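Local coordinates for HpcH/HpaI aldolase/citrate lyase family protein (PDB 4MF4) that belongs to the HpcH/HpaI aldolase/citrate lyase family and folds as a TIM barrel, six copies of which make up the assembly, at residues 106-111 with 164-169; 188-193 with 210-215; 28-33 with 46-51. All coordinates share one frame; numbering follows the deposited sequence. Where two conformers were deposited one is given.

Contact 1. Residues 106-111 with 164-169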
ATOM      1  N   PHE A 106       7.083  -6.180  25.785  1.00 13.28           N
ATOM      2  CA  PHE A 106       8.517  -6.144  25.433  1.00 13.09           C
ATOM      3  C   PHE A 106       9.118  -7.565  25.439  1.00 14.79           C
ATOM      4  O   PHE A 106       9.024  -8.306  26.452  1.00 14.68           O
ATOM      5  CB  PHE A 106       9.255  -5.272  26.448  1.00 13.66           C
ATOM      6  CG  PHE A 106       8.922  -3.839  26.350  1.00 12.62           C
ATOM      7  CD1 PHE A 106       7.779  -3.334  26.948  1.00 12.69           C
ATOM      8  CD2 PHE A 106       9.732  -2.989  25.608  1.00 12.66           C
ATOM      9  CE1 PHE A 106       7.478  -1.983  26.867  1.00 11.96           C
ATOM     10  CE2 PHE A 106       9.431  -1.655  25.507  1.00 12.70           C
ATOM     11  CZ  PHE A 106       8.286  -1.149  26.141  1.00 12.13           C
ATOM     12  N   PRO A 107       9.722  -7.966  24.321  1.00 15.43           N
ATOM     13  CA  PRO A 107      10.339  -9.270  24.218  1.00 16.91           C
ATOM     14  C   PRO A 107      11.644  -9.308  24.987  1.00 18.14           C
ATOM     15  O   PRO A 107      12.196  -8.276  25.321  1.00 15.50           O
ATOM     16  CB  PRO A 107      10.624  -9.424  22.723  1.00 17.60           C
ATOM     17  CG  PRO A 107      10.635  -8.084  22.149  1.00 17.46           C
ATOM     18  CD  PRO A 107       9.850  -7.170  23.083  1.00 16.68           C
ATOM     19  N   CYS A 108      12.168 -10.492  25.215  1.00 19.61           N
ATOM     20  CA  CYS A 108      13.558 -10.570  25.666  1.00 22.34           C
ATOM     21  C   CYS A 108      13.899  -9.682  26.875  1.00 20.71           C
ATOM     22  O   CYS A 108      14.876  -8.931  26.813  1.00 17.91           O
ATOM     23  CB  CYS A 108      14.510 -10.085  24.539  1.00 26.80           C
ATOM     24  SG  CYS A 108      14.360 -10.788  22.880  1.00 35.11           S
ATOM     25  N   ILE A 109      13.143  -9.747  27.962  1.00 18.82           N
ATOM     26  CA  ILE A 109      13.501  -8.939  29.142  1.00 19.59           C
ATOM     27  C   ILE A 109      14.231  -9.893  30.097  1.00 20.45           C
ATOM     28  O   ILE A 109      13.630 -10.862  30.561  1.00 20.92           O
ATOM     29  CB  ILE A 109      12.258  -8.338  29.835  1.00 19.02           C
ATOM     30  CG1 ILE A 109      11.567  -7.293  28.943  1.00 18.35           C
ATOM     31  CG2 ILE A 109      12.614  -7.752  31.193  1.00 18.50           C
ATOM     32  CD1 ILE A 109      12.336  -6.017  28.703  1.00 18.22           C
ATOM     33  N   GLU A 110      15.496  -9.614  30.396  1.00 21.73           N
ATOM     34  CA  GLU A 110      16.311 -10.550  31.167  1.00 21.93           C
ATOM     35  C   GLU A 110      16.798 -10.074  32.514  1.00 19.93           C
ATOM     36  O   GLU A 110      17.219 -10.892  33.332  1.00 19.08           O
ATOM     37  CB  GLU A 110      17.516 -10.914  30.337  1.00 25.45           C
ATOM     38  CG  GLU A 110      17.116 -11.446  28.986  1.00 27.59           C
ATOM     39  CD  GLU A 110      18.285 -12.103  28.294  1.00 34.08           C
ATOM     40  OE1 GLU A 110      18.310 -13.338  28.195  1.00 35.19           O
ATOM     41  OE2 GLU A 110      19.206 -11.357  27.898  1.00 39.19           O
ATOM     42  N   THR A 111      16.784  -8.762  32.743  1.00 18.45           N
ATOM     43  CA  THR A 111      17.237  -8.198  34.006  1.00 17.98           C
ATOM     44  C   THR A 111      16.277  -7.133  34.516  1.00 17.63           C
ATOM     45  O   THR A 111      15.489  -6.601  33.770  1.00 16.31           O
ATOM     46  CB  THR A 111      18.609  -7.530  33.829  1.00 17.93           C
ATOM     47  OG1 THR A 111      18.478  -6.440  32.916  1.00 17.02           O
ATOM     48  CG2 THR A 111      19.649  -8.537  33.251  1.00 17.86           C
ATOM     49  N   GLN A 164       8.234  -9.861  28.659  1.00 14.36           N
ATOM     50  CA  GLN A 164       8.306 -11.243  28.323  1.00 17.51           C
ATOM     51  C   GLN A 164       9.577 -11.821  28.948  1.00 17.55           C
ATOM     52  O   GLN A 164      10.668 -11.305  28.729  1.00 17.21           O
ATOM     53  CB  GLN A 164       8.250 -11.404  26.802  1.00 19.63           C
ATOM     54  CG  GLN A 164       8.068 -12.826  26.371  1.00 24.19           C
ATOM     55  CD  GLN A 164       7.630 -12.979  24.885  1.00 26.52           C
ATOM     56  OE1 GLN A 164       7.431 -12.004  24.154  1.00 28.02           O
ATOM     57  NE2 GLN A 164       7.536 -14.213  24.449  1.00 30.97           N
ATOM     58  N   VAL A 165       9.425 -12.870  29.754  1.00 17.91           N
ATOM     59  CA  VAL A 165      10.565 -13.482  30.431  1.00 21.53           C
ATOM     60  C   VAL A 165      10.847 -14.788  29.696  1.00 24.99           C
ATOM     61  O   VAL A 165      10.065 -15.722  29.737  1.00 30.42           O
ATOM     62  CB  VAL A 165      10.280 -13.717  31.915  1.00 20.86           C
ATOM     63  CG1 VAL A 165      11.511 -14.281  32.610  1.00 22.40           C
ATOM     64  CG2 VAL A 165       9.865 -12.421  32.586  1.00 20.26           C
ATOM     65  N   GLU A 166      11.946 -14.853  28.991  1.00 30.02           N
ATOM     66  CA  GLU A 166      12.075 -15.954  28.047  1.00 37.13           C
ATOM     67  C   GLU A 166      13.480 -16.475  27.871  1.00 37.40           C
ATOM     68  O   GLU A 166      13.782 -17.106  26.860  1.00 44.37           O
ATOM     69  CB  GLU A 166      11.431 -15.593  26.693  1.00 39.65           C
ATOM     70  CG  GLU A 166      12.051 -14.424  25.961  1.00 40.93           C
ATOM     71  CD  GLU A 166      11.154 -13.939  24.819  1.00 46.27           C
ATOM     72  OE1 GLU A 166      10.246 -14.726  24.435  1.00 48.96           O
ATOM     73  OE2 GLU A 166      11.343 -12.789  24.321  1.00 35.02           O
ATOM     74  N   SER A 167      14.282 -16.305  28.915  1.00 35.49           N
ATOM     75  CA  SER A 167      15.645 -16.727  28.948  1.00 32.21           C
ATOM     76  C   SER A 167      15.972 -17.276  30.312  1.00 32.63           C
ATOM     77  O   SER A 167      15.278 -16.999  31.295  1.00 31.44           O
ATOM     78  CB  SER A 167      16.485 -15.491  28.741  1.00 37.03           C
ATOM     79  OG  SER A 167      16.022 -14.509  29.666  1.00 33.89           O
ATOM     80  N   ALA A 168      17.092 -17.963  30.415  1.00 31.40           N
ATOM     81  CA  ALA A 168      17.525 -18.502  31.688  1.00 30.86           C
ATOM     82  C   ALA A 168      18.008 -17.430  32.686  1.00 32.09           C
ATOM     83  O   ALA A 168      17.828 -17.531  33.914  1.00 29.63           O
ATOM     84  CB  ALA A 168      18.630 -19.493  31.444  1.00 31.51           C
ATOM     85  N   ARG A 169      18.670 -16.410  32.171  1.00 30.59           N
ATOM     86  CA  ARG A 169      19.085 -15.303  33.027  1.00 29.84           C
ATOM     87  C   ARG A 169      17.824 -14.594  33.540  1.00 23.29           C
ATOM     88  O   ARG A 169      17.743 -14.183  34.687  1.00 23.98           O
ATOM     89  CB  ARG A 169      19.966 -14.305  32.254  1.00 32.15           C
ATOM     90  CG  ARG A 169      20.189 -12.999  33.016  1.00 34.88           C
ATOM     91  CD  ARG A 169      21.218 -12.136  32.337  1.00 37.99           C
ATOM     92  NE  ARG A 169      21.002 -12.056  30.888  1.00 39.34           N
ATOM     93  CZ  ARG A 169      21.869 -11.513  30.036  1.00 44.03           C
ATOM     94  NH1 ARG A 169      23.023 -11.022  30.485  1.00 46.01           N
ATOM     95  NH2 ARG A 169      21.594 -11.462  28.728  1.00 40.72           N
TER
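Phe106 and Gln164 meet through their backbones on the tightly packed side of this contact. Gln164 N donates to Phe106 O at 2.8 Å, and Gln164 O in turn receives Ile109 N at 3.0 Å. Beside them, Gln164 CB lies 3.9 Å from Pro107 CA. The amide of Gln164 is carried onward by an extended chain, and its OE1 is bonded by Arg84; a 1,2-ethanediol molecule lies about 4 Å from this side chain. Glu166 supplies the third hydrogen bond. Its CG sits between its own backbone N and carbonyl carbon (chi1 62°), a torsion that turns the otherwise extended chain toward Cys108 and places OE2 2.6 Å from Cys108 N. The amide meets this oxygen on its anti side, somewhat out of the carboxylate plane.

All of this belongs to the C-terminal rim of a TIM barrel, where neighbouring parallel strands, 103-106 and 160-165, run out into the loops that lead to helices 112-121 and 168-172. In this fold that rim is where active sites are built.

Towards solvent the packing gives way to charge. Arg169, an exposed residue, bends at chi3 (46°) and lies roughly perpendicular to Glu110, making a salt bridge in which NH2 meets OE2 from above the carboxylate plane. The two planar groups stand 81° apart, consistent with a pairing of one oxygen with one nitrogen and not a two-pronged fork. The CG2 of Thr111 rests 4.0 Å from Arg169 CD. Ser167, at the start of helix 168-172, turns its OG to cap Gly170 N.

Contact 2. Residues 188-193 with 210-215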
ATOM      1  N   VAL A 188       5.179 -15.365  29.989  1.00 17.55           N
ATOM      2  CA  VAL A 188       5.969 -16.536  29.555  1.00 19.76           C
ATOM      3  C   VAL A 188       5.665 -16.966  28.113  1.00 19.82           C
ATOM      4  O   VAL A 188       4.517 -17.312  27.775  1.00 20.11           O
ATOM      5  CB  VAL A 188       5.674 -17.747  30.497  1.00 20.32           C
ATOM      6  CG1 VAL A 188       6.514 -18.953  30.112  1.00 22.74           C
ATOM      7  CG2 VAL A 188       5.948 -17.394  31.951  1.00 21.09           C
ATOM      8  N   GLY A 189       6.679 -16.937  27.249  1.00 20.06           N
ATOM      9  CA  GLY A 189       6.582 -17.585  25.941  1.00 21.47           C
ATOM     10  C   GLY A 189       7.246 -18.969  26.006  1.00 20.60           C
ATOM     11  O   GLY A 189       8.455 -19.050  26.018  1.00 22.14           O
ATOM     12  N   PRO A 190       6.472 -20.058  26.114  1.00 20.87           N
ATOM     13  CA  PRO A 190       7.191 -21.319  26.421  1.00 21.46           C
ATOM     14  C   PRO A 190       8.155 -21.772  25.341  1.00 21.45           C
ATOM     15  O   PRO A 190       9.231 -22.292  25.671  1.00 20.04           O
ATOM     16  CB  PRO A 190       6.070 -22.339  26.560  1.00 22.20           C
ATOM     17  CG  PRO A 190       4.919 -21.530  27.020  1.00 21.90           C
ATOM     18  CD  PRO A 190       5.020 -20.251  26.216  1.00 21.81           C
ATOM     19  N   ALA A 191       7.799 -21.538  24.080  1.00 20.84           N
ATOM     20  CA  ALA A 191       8.708 -21.877  22.972  1.00 21.34           C
ATOM     21  C   ALA A 191      10.077 -21.207  23.062  1.00 21.04           C
ATOM     22  O   ALA A 191      11.130 -21.896  22.939  1.00 18.41           O
ATOM     23  CB  ALA A 191       8.055 -21.585  21.624  1.00 22.72           C
ATOM     24  N   ASP A 192      10.149 -19.881  23.245  0.50 19.57           N
ATOM     25  CA  ASP A 192      11.479 -19.240  23.401  0.50 19.72           C
ATOM     26  C   ASP A 192      12.124 -19.649  24.722  0.50 19.45           C
ATOM     27  O   ASP A 192      13.346 -19.759  24.808  0.50 19.69           O
ATOM     28  CB  ASP A 192      11.437 -17.696  23.350  0.50 19.65           C
ATOM     29  CG  ASP A 192      11.945 -17.106  22.017  0.50 19.49           C
ATOM     30  OD1 ASP A 192      13.013 -17.507  21.488  0.50 19.71           O
ATOM     31  OD2 ASP A 192      11.282 -16.187  21.520  0.50 20.51           O
ATOM     32  N   LEU A 193      11.327 -19.873  25.767  1.00 19.26           N
ATOM     33  CA  LEU A 193      11.959 -20.225  27.032  1.00 19.50           C
ATOM     34  C   LEU A 193      12.648 -21.580  26.867  1.00 19.39           C
ATOM     35  O   LEU A 193      13.815 -21.730  27.230  1.00 18.01           O
ATOM     36  CB  LEU A 193      10.963 -20.166  28.173  1.00 19.86           C
ATOM     37  CG  LEU A 193      11.501 -20.372  29.580  1.00 22.23           C
ATOM     38  CD1 LEU A 193      12.666 -19.455  29.926  1.00 22.44           C
ATOM     39  CD2 LEU A 193      10.361 -20.182  30.581  1.00 21.46           C
ATOM     40  N   THR A 210       9.968 -26.454  35.175  1.00 21.82           N
ATOM     41  CA  THR A 210      10.493 -25.858  36.392  1.00 21.47           C
ATOM     42  C   THR A 210      10.723 -24.349  36.276  1.00 20.52           C
ATOM     43  O   THR A 210      10.382 -23.589  37.196  1.00 18.72           O
ATOM     44  CB  THR A 210      11.813 -26.535  36.829  1.00 22.34           C
ATOM     45  OG1 THR A 210      11.580 -27.916  37.095  1.00 24.37           O
ATOM     46  CG2 THR A 210      12.378 -25.893  38.068  1.00 24.17           C
ATOM     47  N   ALA A 211      11.275 -23.918  35.136  1.00 19.19           N
ATOM     48  CA  ALA A 211      11.463 -22.525  34.921  1.00 16.73           C
ATOM     49  C   ALA A 211      10.115 -21.795  34.869  1.00 16.73           C
ATOM     50  O   ALA A 211       9.956 -20.742  35.508  1.00 16.71           O
ATOM     51  CB  ALA A 211      12.266 -22.277  33.666  1.00 15.93           C
ATOM     52  N   MET A 212       9.167 -22.330  34.121  1.00 16.71           N
ATOM     53  CA  MET A 212       7.880 -21.679  33.995  1.00 18.59           C
ATOM     54  C   MET A 212       7.200 -21.534  35.366  1.00 18.54           C
ATOM     55  O   MET A 212       6.680 -20.472  35.682  1.00 19.32           O
ATOM     56  CB  MET A 212       6.991 -22.430  33.011  1.00 19.76           C
ATOM     57  CG  MET A 212       7.532 -22.495  31.580  1.00 22.57           C
ATOM     58  SD  MET A 212       6.606 -23.661  30.559  1.00 26.95           S
ATOM     59  CE  MET A 212       5.003 -22.939  30.623  1.00 25.71           C
ATOM     60  N   ALA A 213       7.203 -22.615  36.161  1.00 18.28           N
ATOM     61  CA  ALA A 213       6.630 -22.634  37.506  1.00 18.31           C
ATOM     62  C   ALA A 213       7.247 -21.512  38.344  1.00 18.50           C
ATOM     63  O   ALA A 213       6.521 -20.807  39.057  1.00 18.07           O
ATOM     64  CB  ALA A 213       6.844 -24.017  38.161  1.00 18.86           C
ATOM     65  N   ARG A 214       8.572 -21.314  38.237  1.00 18.98           N
ATOM     66  CA  ARG A 214       9.230 -20.227  38.952  1.00 20.26           C
ATOM     67  C   ARG A 214       8.694 -18.858  38.588  1.00 18.26           C
ATOM     68  O   ARG A 214       8.478 -18.021  39.462  1.00 18.23           O
ATOM     69  CB  ARG A 214      10.767 -20.252  38.797  1.00 22.20           C
ATOM     70  CG  ARG A 214      11.453 -19.211  39.672  1.00 23.82           C
ATOM     71  CD  ARG A 214      12.966 -19.333  39.642  1.00 27.88           C
ATOM     72  NE  ARG A 214      13.636 -18.135  40.158  1.00 29.86           N
ATOM     73  CZ  ARG A 214      14.953 -17.974  40.182  1.00 31.88           C
ATOM     74  NH1 ARG A 214      15.766 -18.917  39.717  1.00 33.21           N
ATOM     75  NH2 ARG A 214      15.462 -16.872  40.685  1.00 35.60           N
ATOM     76  N   VAL A 215       8.462 -18.624  37.300  1.00 17.20           N
ATOM     77  CA  VAL A 215       7.996 -17.322  36.852  1.00 16.49           C
ATOM     78  C   VAL A 215       6.579 -17.059  37.390  1.00 15.90           C
ATOM     79  O   VAL A 215       6.263 -15.986  37.927  1.00 15.29           O
ATOM     80  CB  VAL A 215       8.003 -17.255  35.286  1.00 16.65           C
ATOM     81  CG1 VAL A 215       7.361 -15.973  34.814  1.00 16.95           C
ATOM     82  CG2 VAL A 215       9.422 -17.341  34.749  1.00 17.46           C
TER
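With CG1 opposite its backbone N (chi1 -178°), Val188 spreads its two methyls over helix 206-222, one for Met212 and one for Val215. CG1 reaches the CG of Met212 at 4.0 Å, the two side chains lying roughly perpendicular. CG2 meets CG1 of Val215 at 3.5 Å, tighter than ordinary van der Waals contact, as the two valines run antiparallel alongside one another. Met212 bends near its end (chi3 61°), and the turn brings its CE to the ring of Pro190, 3.9 Å from CG. Leu193 arrives one helical turn after Gly189, and its CD2 touches both Met212 CG, 3.8 Å away, and Ala211 CB, at 4.2 Å.

Strand 185-188 and the short helix 190-196 that follows it thus share one layer of hydrocarbon with helix 206-222, on the outer side of this part of the barrel. Ile228 of strand 225-230 packs against both Pro190 and Met212, while Val171 of helix 168-172 borders Leu193 and Ala211. Every side chain that touches across the contact is apolar and buried, so cohesion here comes from close fit and exclusion of water, without the directional preference that hydrogen bonds or charges would impose.

Contact 3. Residues 28-33 with 46-51; sequences YGLWLS and AGYDWL
Two parallel strands pair with Gly29 beside Trp50 and Leu30 beside Leu51: Tyr28 O accepts Trp50 N at 3.1 Å and, weakly, Asp49 N, while Leu30 N reaches Trp50 O at 3.2 Å. Asp49 extends this ladder with its side chain, OD2 using its anti lone pair to take a nearly straight bond from Tyr28 N at 2.8 Å. The indole of Trp50 is folded back over the neighbouring strand (chi1 56°), and its five-membered ring lies flat on Gly29, the CA standing 3.3 Å from the ring centroid in a CH-pi contact. Its NE1 is bonded to Leu27 O, which helps hold the indole in this orientation. Trp31 CZ3 comes to the indole edge.

Beyond the opposite face of the sheet, Tyr48 offers its ring face to Leu30 CB, 4.0 Å from the centroid, and its hydroxyl is bonded to Thr260 O of the third subunit. Leu51 CD2 lies 3.7 Å from the same CB, and Leu32 CD1 reaches Leu51 CB. Leu43 of helix 37-43 covers Leu30 and Leu32, whereas Trp50 packs against Val82, Leu246 and Thr248 inside the barrel. This is the beta-alpha-beta crossover that opens a TIM barrel.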
ATOM      1  N   TYR A  28      -8.434 -13.382  28.527  1.00 17.14           N
ATOM      2  CA  TYR A  28      -8.132 -14.234  27.383  1.00 17.27           C
ATOM      3  C   TYR A  28      -7.859 -13.407  26.125  1.00 16.23           C
ATOM      4  O   TYR A  28      -8.595 -12.469  25.784  1.00 15.04           O
ATOM      5  CB  TYR A  28      -9.261 -15.230  27.146  1.00 19.79           C
ATOM      6  CG  TYR A  28      -9.493 -16.158  28.313  1.00 21.29           C
ATOM      7  CD1 TYR A  28      -8.614 -17.191  28.571  1.00 23.53           C
ATOM      8  CD2 TYR A  28     -10.597 -16.004  29.149  1.00 25.46           C
ATOM      9  CE1 TYR A  28      -8.798 -18.045  29.654  1.00 25.78           C
ATOM     10  CE2 TYR A  28     -10.818 -16.863  30.236  1.00 26.04           C
ATOM     11  CZ  TYR A  28      -9.900 -17.878  30.486  1.00 27.33           C
ATOM     12  OH  TYR A  28     -10.044 -18.734  31.562  1.00 27.58           O
ATOM     13  N   GLY A  29      -6.795 -13.789  25.418  1.00 14.76           N
ATOM     14  CA  GLY A  29      -6.299 -13.007  24.294  1.00 13.86           C
ATOM     15  C   GLY A  29      -6.128 -13.883  23.085  1.00 14.38           C
ATOM     16  O   GLY A  29      -6.139 -15.117  23.177  1.00 14.40           O
ATOM     17  N   LEU A  30      -5.975 -13.250  21.938  1.00 15.19           N
ATOM     18  CA  LEU A  30      -5.671 -13.971  20.723  1.00 15.58           C
ATOM     19  C   LEU A  30      -4.487 -13.217  20.082  1.00 15.16           C
ATOM     20  O   LEU A  30      -4.483 -11.996  20.126  1.00 14.22           O
ATOM     21  CB  LEU A  30      -6.913 -13.884  19.839  1.00 16.94           C
ATOM     22  CG  LEU A  30      -7.043 -14.759  18.611  1.00 18.45           C
ATOM     23  CD1 LEU A  30      -7.058 -16.269  18.981  1.00 17.91           C
ATOM     24  CD2 LEU A  30      -8.333 -14.351  17.878  1.00 18.85           C
ATOM     25  N   TRP A  31      -3.501 -13.948  19.542  1.00 14.91           N
ATOM     26  CA  TRP A  31      -2.373 -13.402  18.816  1.00 15.33           C
ATOM     27  C   TRP A  31      -2.784 -13.096  17.380  1.00 15.34           C
ATOM     28  O   TRP A  31      -3.411 -13.951  16.714  1.00 13.70           O
ATOM     29  CB  TRP A  31      -1.241 -14.437  18.753  1.00 17.19           C
ATOM     30  CG  TRP A  31       0.090 -13.860  18.884  1.00 17.86           C
ATOM     31  CD1 TRP A  31       1.035 -13.751  17.914  1.00 18.45           C
ATOM     32  CD2 TRP A  31       0.663 -13.329  20.083  1.00 17.72           C
ATOM     33  NE1 TRP A  31       2.161 -13.156  18.446  1.00 19.53           N
ATOM     34  CE2 TRP A  31       1.945 -12.886  19.768  1.00 17.81           C
ATOM     35  CE3 TRP A  31       0.196 -13.169  21.390  1.00 18.44           C
ATOM     36  CZ2 TRP A  31       2.788 -12.316  20.713  1.00 18.86           C
ATOM     37  CZ3 TRP A  31       1.025 -12.587  22.326  1.00 19.03           C
ATOM     38  CH2 TRP A  31       2.305 -12.163  21.990  1.00 18.66           C
ATOM     39  N   LEU A  32      -2.450 -11.887  16.916  1.00 14.76           N
ATOM     40  CA  LEU A  32      -2.739 -11.505  15.556  1.00 15.23           C
ATOM     41  C   LEU A  32      -1.440 -11.432  14.757  1.00 15.58           C
ATOM     42  O   LEU A  32      -0.695 -10.465  14.879  1.00 14.40           O
ATOM     43  CB  LEU A  32      -3.471 -10.162  15.482  1.00 15.49           C
ATOM     44  CG  LEU A  32      -4.737  -9.986  16.311  1.00 16.39           C
ATOM     45  CD1 LEU A  32      -5.281  -8.584  16.093  1.00 16.73           C
ATOM     46  CD2 LEU A  32      -5.781 -11.033  15.976  1.00 16.98           C
ATOM     47  N   SER A  33      -1.212 -12.472  13.949  1.00 17.48           N
ATOM     48  CA  SER A  33      -0.045 -12.643  13.064  1.00 18.72           C
ATOM     49  C   SER A  33      -0.313 -12.353  11.572  1.00 18.84           C
ATOM     50  O   SER A  33       0.633 -12.107  10.812  1.00 17.15           O
ATOM     51  CB  SER A  33       0.445 -14.099  13.124  1.00 22.47           C
ATOM     52  OG  SER A  33       0.724 -14.483  14.461  1.00 27.12           O
ATOM     53  N   ALA A  46     -15.000 -11.494  18.359  1.00 16.52           N
ATOM     54  CA  ALA A  46     -14.857 -12.868  18.799  1.00 15.35           C
ATOM     55  C   ALA A  46     -14.979 -13.050  20.323  1.00 15.61           C
ATOM     56  O   ALA A  46     -14.957 -14.177  20.802  1.00 14.89           O
ATOM     57  CB  ALA A  46     -13.535 -13.437  18.301  1.00 14.88           C
ATOM     58  N   GLY A  47     -15.098 -11.949  21.064  1.00 14.53           N
ATOM     59  CA  GLY A  47     -15.302 -11.990  22.516  1.00 14.75           C
ATOM     60  C   GLY A  47     -14.065 -12.004  23.414  1.00 14.58           C
ATOM     61  O   GLY A  47     -14.181 -12.137  24.638  1.00 14.13           O
ATOM     62  N   TYR A  48     -12.881 -11.879  22.847  1.00 13.82           N
ATOM     63  CA  TYR A  48     -11.642 -11.962  23.655  1.00 15.17           C
ATOM     64  C   TYR A  48     -11.475 -10.685  24.490  1.00 15.24           C
ATOM     65  O   TYR A  48     -11.918  -9.584  24.094  1.00 15.14           O
ATOM     66  CB  TYR A  48     -10.422 -12.178  22.759  1.00 14.77           C
ATOM     67  CG  TYR A  48     -10.323 -13.602  22.300  1.00 14.85           C
ATOM     68  CD1 TYR A  48     -11.080 -14.066  21.254  1.00 15.39           C
ATOM     69  CD2 TYR A  48      -9.450 -14.486  22.918  1.00 15.40           C
ATOM     70  CE1 TYR A  48     -11.036 -15.423  20.881  1.00 16.80           C
ATOM     71  CE2 TYR A  48      -9.371 -15.812  22.534  1.00 15.95           C
ATOM     72  CZ  TYR A  48     -10.163 -16.273  21.523  1.00 16.91           C
ATOM     73  OH  TYR A  48     -10.032 -17.569  21.125  1.00 19.80           O
ATOM     74  N   ASP A  49     -10.835 -10.822  25.642  1.00 15.95           N
ATOM     75  CA  ASP A  49     -10.496  -9.632  26.478  1.00 15.17           C
ATOM     76  C   ASP A  49      -9.402  -8.766  25.832  1.00 15.25           C
ATOM     77  O   ASP A  49      -9.405  -7.528  25.981  1.00 15.30           O
ATOM     78  CB  ASP A  49     -10.113 -10.091  27.863  1.00 15.22           C
ATOM     79  CG  ASP A  49     -11.198 -10.948  28.493  1.00 16.25           C
ATOM     80  OD1 ASP A  49     -12.339 -10.428  28.556  1.00 16.21           O
ATOM     81  OD2 ASP A  49     -10.952 -12.149  28.841  1.00 16.61           O
ATOM     82  N   TRP A  50      -8.448  -9.397  25.146  1.00 14.93           N
ATOM     83  CA  TRP A  50      -7.382  -8.633  24.474  1.00 14.44           C
ATOM     84  C   TRP A  50      -6.976  -9.277  23.171  1.00 13.51           C
ATOM     85  O   TRP A  50      -7.205 -10.466  22.981  1.00 12.42           O
ATOM     86  CB  TRP A  50      -6.170  -8.430  25.413  1.00 14.94           C
ATOM     87  CG  TRP A  50      -5.596  -9.684  25.955  1.00 15.67           C
ATOM     88  CD1 TRP A  50      -6.101 -10.462  26.968  1.00 16.02           C
ATOM     89  CD2 TRP A  50      -4.403 -10.328  25.516  1.00 16.50           C
ATOM     90  NE1 TRP A  50      -5.293 -11.559  27.175  1.00 15.94           N
ATOM     91  CE2 TRP A  50      -4.247 -11.502  26.291  1.00 16.41           C
ATOM     92  CE3 TRP A  50      -3.460 -10.044  24.527  1.00 17.34           C
ATOM     93  CZ2 TRP A  50      -3.180 -12.371  26.123  1.00 16.80           C
ATOM     94  CZ3 TRP A  50      -2.376 -10.902  24.388  1.00 18.20           C
ATOM     95  CH2 TRP A  50      -2.270 -12.073  25.181  1.00 17.72           C
ATOM     96  N   LEU A  51      -6.404  -8.483  22.267  1.00 12.35           N
ATOM     97  CA  LEU A  51      -5.885  -8.969  21.001  1.00 12.80           C
ATOM     98  C   LEU A  51      -4.487  -8.408  20.794  1.00 12.99           C
ATOM     99  O   LEU A  51      -4.266  -7.229  21.023  1.00 13.02           O
ATOM    100  CB  LEU A  51      -6.763  -8.509  19.833  1.00 13.61           C
ATOM    101  CG  LEU A  51      -8.228  -8.940  19.817  1.00 14.39           C
ATOM    102  CD1 LEU A  51      -9.010  -8.236  18.707  1.00 14.82           C
ATOM    103  CD2 LEU A  51      -8.326 -10.424  19.583  1.00 14.46           C
TER

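Overall arrangement
From the N terminus, contact 3 comes first, closing the short loop through helix 37-43 and pairing strands 27-32 and 50-54, the first two of the barrel. Contact 1 follows, bringing together the ends of strands 103-106 and 160-165 across 52 intervening residues. Contact 2 then spans 16 residues and fastens helix 206-222 to the end of strand 185-188 and the start of helix 190-196. The three are in series; none nests in or crosses another. Contacts 1 and 2 adjoin, Leu193 packing on the backbone of Glu166 and Ser167, while contact 3 lies on the opposite side of the chain's centre from contact 1, about 23 Å between centres, joined to it through the closed sheet.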